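Local coordinates for protein transcriptional activator, putative (Pyrococcus furiosus, PDB 1RTW) that is of unknown biochemical function but belongs to the all-helical TENA/THI-4/PQQC family and assembles from four copies of the chain, at residues Phe118-Thr123 against Glu181-Arg186; Glu5-Asn10 against Glu189-Val194; Phe36-Val41 against Trp202-Gly207. One frame throughout, in Å; residues are numbered along the deposited sequence.

Interaction 1: residues Phe118-Thr123 against Glu181-Arg186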
loop_
_atom_site.group_PDB
_atom_site.type_symbol
_atom_site.label_atom_id
_atom_site.label_comp_id
_atom_site.label_asym_id
_atom_site.label_seq_id
_atom_site.Cartn_x
_atom_site.Cartn_y
_atom_site.Cartn_z
ATOM N N PHE B 118 2.478 12.035 2.268
ATOM C CA PHE B 118 1.268 12.384 3.010
ATOM C C PHE B 118 0.777 13.773 2.590
ATOM O O PHE B 118 -0.426 13.989 2.406
ATOM C CB PHE B 118 1.517 12.346 4.522
ATOM C CG PHE B 118 0.289 12.632 5.343
ATOM C CD1 PHE B 118 -0.799 11.770 5.309
ATOM C CD2 PHE B 118 0.213 13.766 6.145
ATOM C CE1 PHE B 118 -1.931 12.026 6.049
ATOM C CE2 PHE B 118 -0.924 14.031 6.895
ATOM C CZ PHE B 118 -1.996 13.160 6.844
ATOM N N LEU B 119 1.736 14.677 2.375
ATOM C CA LEU B 119 1.477 16.051 1.968
ATOM C C LEU B 119 0.686 16.106 0.661
ATOM O O LEU B 119 -0.268 16.875 0.526
ATOM C CB LEU B 119 2.808 16.801 1.812
ATOM C CG LEU B 119 2.695 18.240 1.290
ATOM C CD1 LEU B 119 2.013 19.131 2.334
ATOM C CD2 LEU B 119 4.073 18.786 0.910
ATOM N N GLU B 120 1.127 15.339 -0.328
ATOM C CA GLU B 120 0.427 15.288 -1.608
ATOM C C GLU B 120 -1.000 14.765 -1.391
ATOM O O GLU B 120 -1.972 15.303 -1.933
ATOM C CB GLU B 120 1.159 14.355 -2.563
ATOM C CG GLU B 120 2.536 14.846 -3.042
ATOM C CD GLU B 120 3.222 13.825 -3.947
ATOM O OE1 GLU B 120 3.696 12.781 -3.439
ATOM O OE2 GLU B 120 3.275 14.055 -5.175
ATOM N N GLY B 121 -1.112 13.725 -0.570
ATOM C CA GLY B 121 -2.403 13.142 -0.289
ATOM C C GLY B 121 -3.338 14.125 0.385
ATOM O O GLY B 121 -4.479 14.303 -0.044
ATOM N N PHE B 122 -2.849 14.774 1.435
ATOM C CA PHE B 122 -3.654 15.741 2.164
ATOM C C PHE B 122 -3.979 16.940 1.278
ATOM O O PHE B 122 -5.056 17.519 1.388
ATOM C CB PHE B 122 -2.956 16.175 3.459
ATOM C CG PHE B 122 -3.915 16.588 4.541
ATOM C CD1 PHE B 122 -4.533 15.635 5.331
ATOM C CD2 PHE B 122 -4.249 17.922 4.729
ATOM C CE1 PHE B 122 -5.474 16.000 6.288
ATOM C CE2 PHE B 122 -5.187 18.295 5.685
ATOM C CZ PHE B 122 -5.804 17.331 6.466
ATOM N N THR B 123 -3.058 17.297 0.383
ATOM C CA THR B 123 -3.294 18.403 -0.535
ATOM C C THR B 123 -4.452 18.014 -1.458
ATOM O O THR B 123 -5.340 18.834 -1.731
ATOM C CB THR B 123 -2.017 18.745 -1.368
ATOM O OG1 THR B 123 -1.011 19.264 -0.495
ATOM C CG2 THR B 123 -2.304 19.791 -2.418
ATOM N N GLU B 181 10.559 23.195 -0.533
ATOM C CA GLU B 181 9.930 23.616 -1.782
ATOM C C GLU B 181 9.824 22.494 -2.811
ATOM O O GLU B 181 8.968 22.554 -3.691
ATOM C CB GLU B 181 10.652 24.830 -2.377
ATOM C CG GLU B 181 9.993 26.176 -2.062
ATOM C CD GLU B 181 9.810 26.446 -0.566
ATOM O OE1 GLU B 181 8.738 26.971 -0.198
ATOM O OE2 GLU B 181 10.726 26.155 0.238
ATOM N N PHE B 182 10.695 21.489 -2.715
ATOM C CA PHE B 182 10.646 20.352 -3.640
ATOM C C PHE B 182 9.361 19.564 -3.398
ATOM O O PHE B 182 8.596 19.281 -4.325
ATOM C CB PHE B 182 11.836 19.404 -3.436
ATOM C CG PHE B 182 11.673 18.066 -4.130
ATOM C CD1 PHE B 182 11.679 17.980 -5.520
ATOM C CD2 PHE B 182 11.484 16.899 -3.394
ATOM C CE1 PHE B 182 11.499 16.752 -6.171
ATOM C CE2 PHE B 182 11.304 15.667 -4.034
ATOM C CZ PHE B 182 11.311 15.595 -5.426
ATOM N N GLU B 183 9.142 19.220 -2.132
ATOM C CA GLU B 183 7.983 18.451 -1.726
ATOM C C GLU B 183 6.708 19.276 -1.835
ATOM O O GLU B 183 5.632 18.733 -2.087
ATOM C CB GLU B 183 8.189 17.906 -0.312
ATOM C CG GLU B 183 7.421 16.621 -0.009
ATOM C CD GLU B 183 7.708 15.490 -1.000
ATOM O OE1 GLU B 183 6.780 15.094 -1.741
ATOM O OE2 GLU B 183 8.849 14.982 -1.027
ATOM N N LYS B 184 6.829 20.590 -1.667
ATOM C CA LYS B 184 5.672 21.463 -1.797
ATOM C C LYS B 184 5.240 21.481 -3.256
ATOM O O LYS B 184 4.046 21.451 -3.547
ATOM C CB LYS B 184 5.978 22.888 -1.331
ATOM C CG LYS B 184 5.779 23.116 0.155
ATOM C CD LYS B 184 6.002 24.573 0.536
ATOM C CE LYS B 184 5.925 24.747 2.044
ATOM N NZ LYS B 184 6.010 26.164 2.501
ATOM N N GLU B 185 6.214 21.503 -4.167
ATOM C CA GLU B 185 5.933 21.514 -5.603
ATOM C C GLU B 185 5.204 20.252 -6.043
ATOM O O GLU B 185 4.355 20.299 -6.932
ATOM C CB GLU B 185 7.219 21.681 -6.421
ATOM C CG GLU B 185 7.528 23.121 -6.832
ATOM C CD GLU B 185 6.480 23.733 -7.761
ATOM O OE1 GLU B 185 5.966 23.036 -8.665
ATOM O OE2 GLU B 185 6.186 24.934 -7.597
ATOM N N ARG B 186 5.561 19.125 -5.434
ATOM C CA ARG B 186 4.925 17.846 -5.741
ATOM C C ARG B 186 3.439 17.987 -5.412
ATOM O O ARG B 186 2.580 17.630 -6.215
ATOM C CB ARG B 186 5.541 16.726 -4.898
ATOM C CG ARG B 186 6.931 16.278 -5.332
ATOM C CD ARG B 186 6.870 14.978 -6.121
ATOM N NE ARG B 186 8.201 14.498 -6.482
ATOM C CZ ARG B 186 8.454 13.315 -7.040
ATOM N NH1 ARG B 186 7.465 12.471 -7.309
ATOM N NH2 ARG B 186 9.704 12.978 -7.334
#
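Glu120 and Arg186 meet where the first turns of helix 118-142 run beside helix 181-201, the axes of the two short segments 9.2 Å apart at closest and inclined by 37°. The CB of Glu120 leaves its helix along the gap rather than into it. With CG beside the backbone N (chi1 -68°) and the chain extended beyond, the side chain then travels toward the partner helix. CG packs on Arg186 CB at 4.0 Å, and CD follows the same methylene. At the tip the two oxygens have different tasks: OE2 rests against Arg186 CB at 3.5 Å, while OE1 accepts a hydrogen bond from the backbone N of Ser117, just ahead of the helix. The poorly ordered guanidinium turns elsewhere, its NH1 5.0 Å from Glu120 OE2 and its plane almost perpendicular to the carboxylate. The arginine thus serves this contact through its aliphatic stem.

One residue back, Leu119 supplies the apolar part. Its CD2 reaches over the backbone of the other helix, 3.4 Å from Glu183 O and 4.1 Å from Lys184 CA; a branched, purely hydrocarbon tip suits this site, where it also packs on Ala187 and His179. Glu183 CG, set anti to the backbone N, lies by Leu119 CD2; the bend at chi2 then turns the carboxylate, whose OE1 comes within 4.2 Å of Glu120 OE1. Two carboxylates this close might raise each other's pKa, but Glu183 OE2 is bonded to His179 of the second subunit, which probably eases the repulsion. Although rich in charged residues, the seam is therefore joined by van der Waals packing, and its carboxylates find their hydrogen-bond partners outside the two segments, one of them in another subunit.

Interaction 2: residues Glu5-Asn10 against Glu189-Val194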
loop_
_atom_site.group_PDB
_atom_site.type_symbol
_atom_site.label_atom_id
_atom_site.label_comp_id
_atom_site.label_asym_id
_atom_site.label_seq_id
_atom_site.Cartn_x
_atom_site.Cartn_y
_atom_site.Cartn_z
ATOM N N GLU B 5 -2.190 29.943 -1.759
ATOM C CA GLU B 5 -1.254 29.885 -2.874
ATOM C C GLU B 5 -1.785 28.902 -3.915
ATOM O O GLU B 5 -1.854 29.217 -5.106
ATOM C CB GLU B 5 0.118 29.420 -2.397
ATOM C CG GLU B 5 0.856 30.422 -1.529
ATOM C CD GLU B 5 2.171 29.878 -0.984
ATOM O OE1 GLU B 5 2.750 28.946 -1.592
ATOM O OE2 GLU B 5 2.626 30.386 0.064
ATOM N N LEU B 6 -2.155 27.711 -3.448
ATOM C CA LEU B 6 -2.688 26.661 -4.305
ATOM C C LEU B 6 -3.856 27.168 -5.136
ATOM O O LEU B 6 -3.890 26.977 -6.350
ATOM C CB LEU B 6 -3.139 25.474 -3.457
ATOM C CG LEU B 6 -2.027 24.668 -2.789
ATOM C CD1 LEU B 6 -2.641 23.607 -1.910
ATOM C CD2 LEU B 6 -1.117 24.037 -3.837
ATOM N N ILE B 7 -4.791 27.840 -4.472
ATOM C CA ILE B 7 -5.975 28.385 -5.125
ATOM C C ILE B 7 -5.672 29.473 -6.147
ATOM O O ILE B 7 -6.264 29.493 -7.225
ATOM C CB ILE B 7 -6.979 28.908 -4.075
ATOM C CG1 ILE B 7 -7.634 27.718 -3.372
ATOM C CG2 ILE B 7 -8.037 29.797 -4.724
ATOM C CD1 ILE B 7 -8.474 28.092 -2.180
ATOM N N LYS B 8 -4.735 30.353 -5.808
ATOM C CA LYS B 8 -4.337 31.464 -6.669
ATOM C C LYS B 8 -3.759 31.017 -8.014
ATOM O O LYS B 8 -4.136 31.537 -9.065
ATOM C CB LYS B 8 -3.327 32.352 -5.927
ATOM C CG LYS B 8 -2.887 33.605 -6.683
ATOM C CD LYS B 8 -1.910 34.456 -5.869
ATOM C CE LYS B 8 -0.592 33.731 -5.613
ATOM N NZ LYS B 8 0.340 34.537 -4.772
ATOM N N GLU B 9 -2.901 30.006 -7.978
ATOM C CA GLU B 9 -2.248 29.508 -9.181
ATOM C C GLU B 9 -3.083 28.563 -10.053
ATOM O O GLU B 9 -2.642 28.153 -11.127
ATOM C CB GLU B 9 -0.879 28.937 -8.787
ATOM C CG GLU B 9 -0.436 27.634 -9.421
ATOM C CD GLU B 9 0.671 26.962 -8.619
ATOM O OE1 GLU B 9 1.427 26.154 -9.200
ATOM O OE2 GLU B 9 0.782 27.234 -7.401
ATOM N N ASN B 10 -4.295 28.244 -9.597
ATOM C CA ASN B 10 -5.225 27.386 -10.343
ATOM C C ASN B 10 -6.575 28.076 -10.490
ATOM O O ASN B 10 -7.552 27.452 -10.915
ATOM C CB ASN B 10 -5.455 26.036 -9.647
ATOM C CG ASN B 10 -4.239 25.147 -9.670
ATOM O OD1 ASN B 10 -4.042 24.371 -10.596
ATOM N ND2 ASN B 10 -3.424 25.244 -8.635
ATOM N N GLU B 189 1.549 20.243 -7.765
ATOM C CA GLU B 189 1.197 19.506 -8.972
ATOM C C GLU B 189 -0.055 18.657 -8.767
ATOM O O GLU B 189 -0.915 18.594 -9.640
ATOM C CB GLU B 189 2.357 18.611 -9.428
ATOM C CG GLU B 189 3.436 19.334 -10.233
ATOM C CD GLU B 189 2.891 20.006 -11.495
ATOM O OE1 GLU B 189 1.984 19.439 -12.146
ATOM O OE2 GLU B 189 3.370 21.111 -11.830
ATOM N N VAL B 190 -0.143 17.989 -7.621
ATOM C CA VAL B 190 -1.302 17.165 -7.329
ATOM C C VAL B 190 -2.555 18.034 -7.241
ATOM O O VAL B 190 -3.600 17.668 -7.787
ATOM C CB VAL B 190 -1.095 16.310 -6.051
ATOM C CG1 VAL B 190 -2.389 15.655 -5.629
ATOM C CG2 VAL B 190 -0.065 15.224 -6.325
ATOM N N PHE B 191 -2.434 19.204 -6.612
ATOM C CA PHE B 191 -3.569 20.123 -6.481
ATOM C C PHE B 191 -4.078 20.535 -7.867
ATOM O O PHE B 191 -5.289 20.603 -8.109
ATOM C CB PHE B 191 -3.182 21.367 -5.662
ATOM C CG PHE B 191 -4.352 22.270 -5.331
ATOM C CD1 PHE B 191 -4.811 23.219 -6.250
ATOM C CD2 PHE B 191 -5.022 22.142 -4.115
ATOM C CE1 PHE B 191 -5.920 24.022 -5.963
ATOM C CE2 PHE B 191 -6.129 22.936 -3.817
ATOM C CZ PHE B 191 -6.581 23.879 -4.743
ATOM N N LYS B 192 -3.138 20.812 -8.769
ATOM C CA LYS B 192 -3.459 21.198 -10.138
ATOM C C LYS B 192 -4.201 20.070 -10.848
ATOM O O LYS B 192 -5.241 20.291 -11.470
ATOM C CB LYS B 192 -2.176 21.521 -10.908
ATOM C CG LYS B 192 -2.370 21.766 -12.399
ATOM C CD LYS B 192 -1.065 22.172 -13.073
ATOM C CE LYS B 192 -0.545 23.487 -12.506
ATOM N NZ LYS B 192 0.802 23.832 -13.035
ATOM N N GLU B 193 -3.672 18.859 -10.723
ATOM C CA GLU B 193 -4.262 17.700 -11.364
ATOM C C GLU B 193 -5.648 17.398 -10.791
ATOM O O GLU B 193 -6.575 17.120 -11.551
ATOM C CB GLU B 193 -3.312 16.499 -11.239
ATOM C CG GLU B 193 -3.618 15.319 -12.159
ATOM C CD GLU B 193 -3.424 15.616 -13.651
ATOM O OE1 GLU B 193 -3.820 14.758 -14.475
ATOM O OE2 GLU B 193 -2.865 16.683 -14.008
ATOM N N VAL B 194 -5.806 17.497 -9.469
ATOM C CA VAL B 194 -7.112 17.235 -8.865
ATOM C C VAL B 194 -8.112 18.298 -9.332
ATOM O O VAL B 194 -9.291 17.998 -9.554
ATOM C CB VAL B 194 -7.053 17.156 -7.305
ATOM C CG1 VAL B 194 -8.463 17.005 -6.711
ATOM C CG2 VAL B 194 -6.208 15.976 -6.880
#
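Apolar packing centres on Phe191, whose ring is met over one face by Leu6. The CB of Leu6 stands 3.7 Å from the ring centroid and just 3° off the normal, a well-placed CH-pi contact. Further out, Leu6 CD1 touches Phe191 CD2 at 3.6 Å, and Ile7 CG1 comes obliquely to CZ. The first torsion of the phenylalanine sets its CG anti to the backbone N (chi1 -172°), which carries the flat ring across to helix 2-8; it also packs on Cys127 of helix 118-142. In this all-helical fold the contact fastens the N-terminal helix onto the long helix 181-201, close to the chain's other end.

The polar side chain is Asn10; its amide, turned 53° from the ring plane, lies at the ring's edge with ND2 3.4 Å from Phe191 CD1. ND2 donates to Leu6 O at 2.9 Å, almost straight and with the acceptor in the amide plane; this bond fixes the flip of the amide. Its OD1 consequently faces helix 181-201, lying 3.3 Å from Lys192 CA and close to that lysine's CB and CG.

Among the charges, Glu5 forms a firm salt bridge with Arg188. Lys192 NZ has a long pairing with Glu189 OE2 in its own helix, and Glu9 OE1 lies farther off at 4.5 Å, beyond salt-bridge range.

Interaction 3: residues Phe36-Val41 against Trp202-Gly207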
loop_
_atom_site.group_PDB
_atom_site.type_symbol
_atom_site.label_atom_id
_atom_site.label_comp_id
_atom_site.label_asym_id
_atom_site.label_seq_id
_atom_site.Cartn_x
_atom_site.Cartn_y
_atom_site.Cartn_z
ATOM N N PHE B 36 -29.064 14.985 -14.106
ATOM C CA PHE B 36 -28.870 14.846 -12.673
ATOM C C PHE B 36 -28.647 13.379 -12.313
ATOM O O PHE B 36 -27.811 13.066 -11.460
ATOM C CB PHE B 36 -30.070 15.382 -11.881
ATOM C CG PHE B 36 -29.940 15.182 -10.405
ATOM C CD1 PHE B 36 -29.161 16.049 -9.640
ATOM C CD2 PHE B 36 -30.525 14.079 -9.786
ATOM C CE1 PHE B 36 -28.958 15.815 -8.289
ATOM C CE2 PHE B 36 -30.326 13.835 -8.430
ATOM C CZ PHE B 36 -29.537 14.707 -7.682
ATOM N N GLU B 37 -29.398 12.485 -12.952
ATOM C CA GLU B 37 -29.267 11.060 -12.675
ATOM C C GLU B 37 -27.865 10.557 -12.987
ATOM O O GLU B 37 -27.272 9.826 -12.193
ATOM C CB GLU B 37 -30.306 10.249 -13.446
ATOM C CG GLU B 37 -30.154 8.744 -13.260
ATOM C CD GLU B 37 -31.359 7.929 -13.745
ATOM O OE1 GLU B 37 -32.507 8.435 -13.700
ATOM O OE2 GLU B 37 -31.154 6.762 -14.144
ATOM N N LYS B 38 -27.335 10.961 -14.134
ATOM C CA LYS B 38 -26.000 10.552 -14.543
ATOM C C LYS B 38 -24.960 11.078 -13.550
ATOM O O LYS B 38 -24.031 10.363 -13.182
ATOM C CB LYS B 38 -25.703 11.044 -15.966
ATOM C CG LYS B 38 -24.412 10.501 -16.551
ATOM C CD LYS B 38 -24.409 10.602 -18.061
ATOM C CE LYS B 38 -25.429 9.660 -18.685
ATOM N NZ LYS B 38 -25.108 8.234 -18.372
ATOM N N TRP B 39 -25.130 12.318 -13.098
ATOM C CA TRP B 39 -24.203 12.887 -12.131
ATOM C C TRP B 39 -24.274 12.114 -10.820
ATOM O O TRP B 39 -23.251 11.838 -10.209
ATOM C CB TRP B 39 -24.493 14.372 -11.864
ATOM C CG TRP B 39 -23.717 14.886 -10.669
ATOM C CD1 TRP B 39 -22.412 15.291 -10.651
ATOM C CD2 TRP B 39 -24.172 14.941 -9.307
ATOM N NE1 TRP B 39 -22.023 15.581 -9.366
ATOM C CE2 TRP B 39 -23.082 15.374 -8.522
ATOM C CE3 TRP B 39 -25.393 14.660 -8.676
ATOM C CZ2 TRP B 39 -23.175 15.529 -7.126
ATOM C CZ3 TRP B 39 -25.484 14.814 -7.287
ATOM C CH2 TRP B 39 -24.381 15.246 -6.530
ATOM N N LEU B 40 -25.492 11.770 -10.407
ATOM C CA LEU B 40 -25.740 11.044 -9.168
ATOM C C LEU B 40 -25.034 9.689 -9.136
ATOM O O LEU B 40 -24.275 9.405 -8.211
ATOM C CB LEU B 40 -27.247 10.850 -8.977
ATOM C CG LEU B 40 -27.733 10.387 -7.609
ATOM C CD1 LEU B 40 -27.729 11.555 -6.645
ATOM C CD2 LEU B 40 -29.122 9.818 -7.726
ATOM N N VAL B 41 -25.281 8.865 -10.150
ATOM C CA VAL B 41 -24.671 7.536 -10.257
ATOM C C VAL B 41 -23.144 7.612 -10.203
ATOM O O VAL B 41 -22.495 6.822 -9.525
ATOM C CB VAL B 41 -25.093 6.850 -11.584
ATOM C CG1 VAL B 41 -24.338 5.567 -11.796
ATOM C CG2 VAL B 41 -26.605 6.567 -11.583
ATOM N N TRP B 202 -17.839 17.478 -13.839
ATOM C CA TRP B 202 -19.137 18.090 -14.109
ATOM C C TRP B 202 -19.675 17.728 -15.494
ATOM O O TRP B 202 -20.882 17.598 -15.669
ATOM C CB TRP B 202 -19.070 19.605 -13.946
ATOM C CG TRP B 202 -18.737 20.060 -12.551
ATOM C CD1 TRP B 202 -17.567 20.628 -12.133
ATOM C CD2 TRP B 202 -19.571 19.957 -11.384
ATOM N NE1 TRP B 202 -17.617 20.876 -10.782
ATOM C CE2 TRP B 202 -18.831 20.480 -10.301
ATOM C CE3 TRP B 202 -20.857 19.469 -11.152
ATOM C CZ2 TRP B 202 -19.346 20.527 -9.000
ATOM C CZ3 TRP B 202 -21.366 19.513 -9.856
ATOM C CH2 TRP B 202 -20.610 20.042 -8.798
ATOM N N ASP B 203 -18.779 17.528 -16.460
ATOM C CA ASP B 203 -19.184 17.168 -17.825
ATOM C C ASP B 203 -19.862 15.800 -17.931
ATOM O O ASP B 203 -20.643 15.562 -18.853
ATOM C CB ASP B 203 -17.982 17.193 -18.780
ATOM C CG ASP B 203 -17.419 18.585 -18.983
ATOM O OD1 ASP B 203 -16.177 18.719 -19.085
ATOM O OD2 ASP B 203 -18.217 19.546 -19.048
ATOM N N ILE B 204 -19.559 14.909 -16.992
ATOM C CA ILE B 204 -20.121 13.561 -16.980
ATOM C C ILE B 204 -21.641 13.542 -17.102
ATOM O O ILE B 204 -22.196 12.681 -17.776
ATOM C CB ILE B 204 -19.686 12.790 -15.710
ATOM C CG1 ILE B 204 -18.189 12.478 -15.773
ATOM C CG2 ILE B 204 -20.474 11.508 -15.570
ATOM C CD1 ILE B 204 -17.628 11.887 -14.486
ATOM N N ALA B 205 -22.310 14.495 -16.464
ATOM C CA ALA B 205 -23.763 14.562 -16.519
ATOM C C ALA B 205 -24.306 14.649 -17.954
ATOM O O ALA B 205 -25.382 14.124 -18.256
ATOM C CB ALA B 205 -24.245 15.736 -15.710
ATOM N N TYR B 206 -23.547 15.292 -18.841
ATOM C CA TYR B 206 -23.971 15.453 -20.226
ATOM C C TYR B 206 -23.444 14.368 -21.150
ATOM O O TYR B 206 -23.732 14.367 -22.347
ATOM C CB TYR B 206 -23.615 16.854 -20.721
ATOM C CG TYR B 206 -24.143 17.906 -19.774
ATOM C CD1 TYR B 206 -25.497 18.232 -19.753
ATOM C CD2 TYR B 206 -23.312 18.473 -18.809
ATOM C CE1 TYR B 206 -26.016 19.085 -18.783
ATOM C CE2 TYR B 206 -23.814 19.327 -17.837
ATOM C CZ TYR B 206 -25.170 19.626 -17.824
ATOM O OH TYR B 206 -25.673 20.437 -16.832
ATOM N N GLY B 207 -22.682 13.437 -20.578
ATOM C CA GLY B 207 -22.143 12.323 -21.338
ATOM C C GLY B 207 -23.282 11.463 -21.852
ATOM O O GLY B 207 -24.350 11.400 -21.237
#
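Trp39 and Trp202 turn their indoles alongside each other through different first torsions, CG standing opposite the backbone N in Trp39 (chi1 169°) and beside it in Trp202 (chi1 -63°). From their different backbones the indoles end up pointing the same way, in separate planes only 6° from parallel. They are slid past each other, however: the five-membered ring of Trp39 and the six-membered ring of Trp202 have centroids 5.7 Å apart and barely overlap, touching where Trp39 NE1 approaches Trp202 CZ3 at 4.0 Å. That NE1 is satisfied by Tyr132 OH.

Beside the rings the backbones close in, Trp39 CA lying 4.7 Å from Ala205 CA. The small alanine suits this close approach, and its methyl meets Trp39 CB at 4.1 Å.

In Lys38, CG anti to the backbone N brings CG and CD up to Ile204 O, with CD 3.0 Å away; the bend at chi3 then takes CE to within 3.3 Å of the O of the poorly ordered Gly207. The lysine is partly exposed and contributes its hydrocarbon stem.

With Phe22, His20 and Tyr132 also meeting Trp202, the tryptophans belong to an aromatic cluster by which the segment following helix 181-201 is packed against helix 33-60 in this TENA-type helical bundle.

Overall arrangement
Interactions 1 and 2 share helix 181-201 and touch, Thr123 CG2 lying 3.7 Å from Phe191 CB, so helices 118-142 and 2-8 meet successive turns of one element. Interaction 3 engages the chain just after that helix, its centre about 24 Å from that of interaction 2 and about 31 Å from that of interaction 1, which lies on the opposite side of the chain's centre. Interaction 1 is a surface contact, rich in carboxylates and reaching a second subunit. The other two are buried and aromatic: interaction 2 is built on a single phenylalanine ring, whereas interaction 3 sets two indoles side by side. Interactions 2 and 3 both tie helices from the first part of the chain to its C-terminal part.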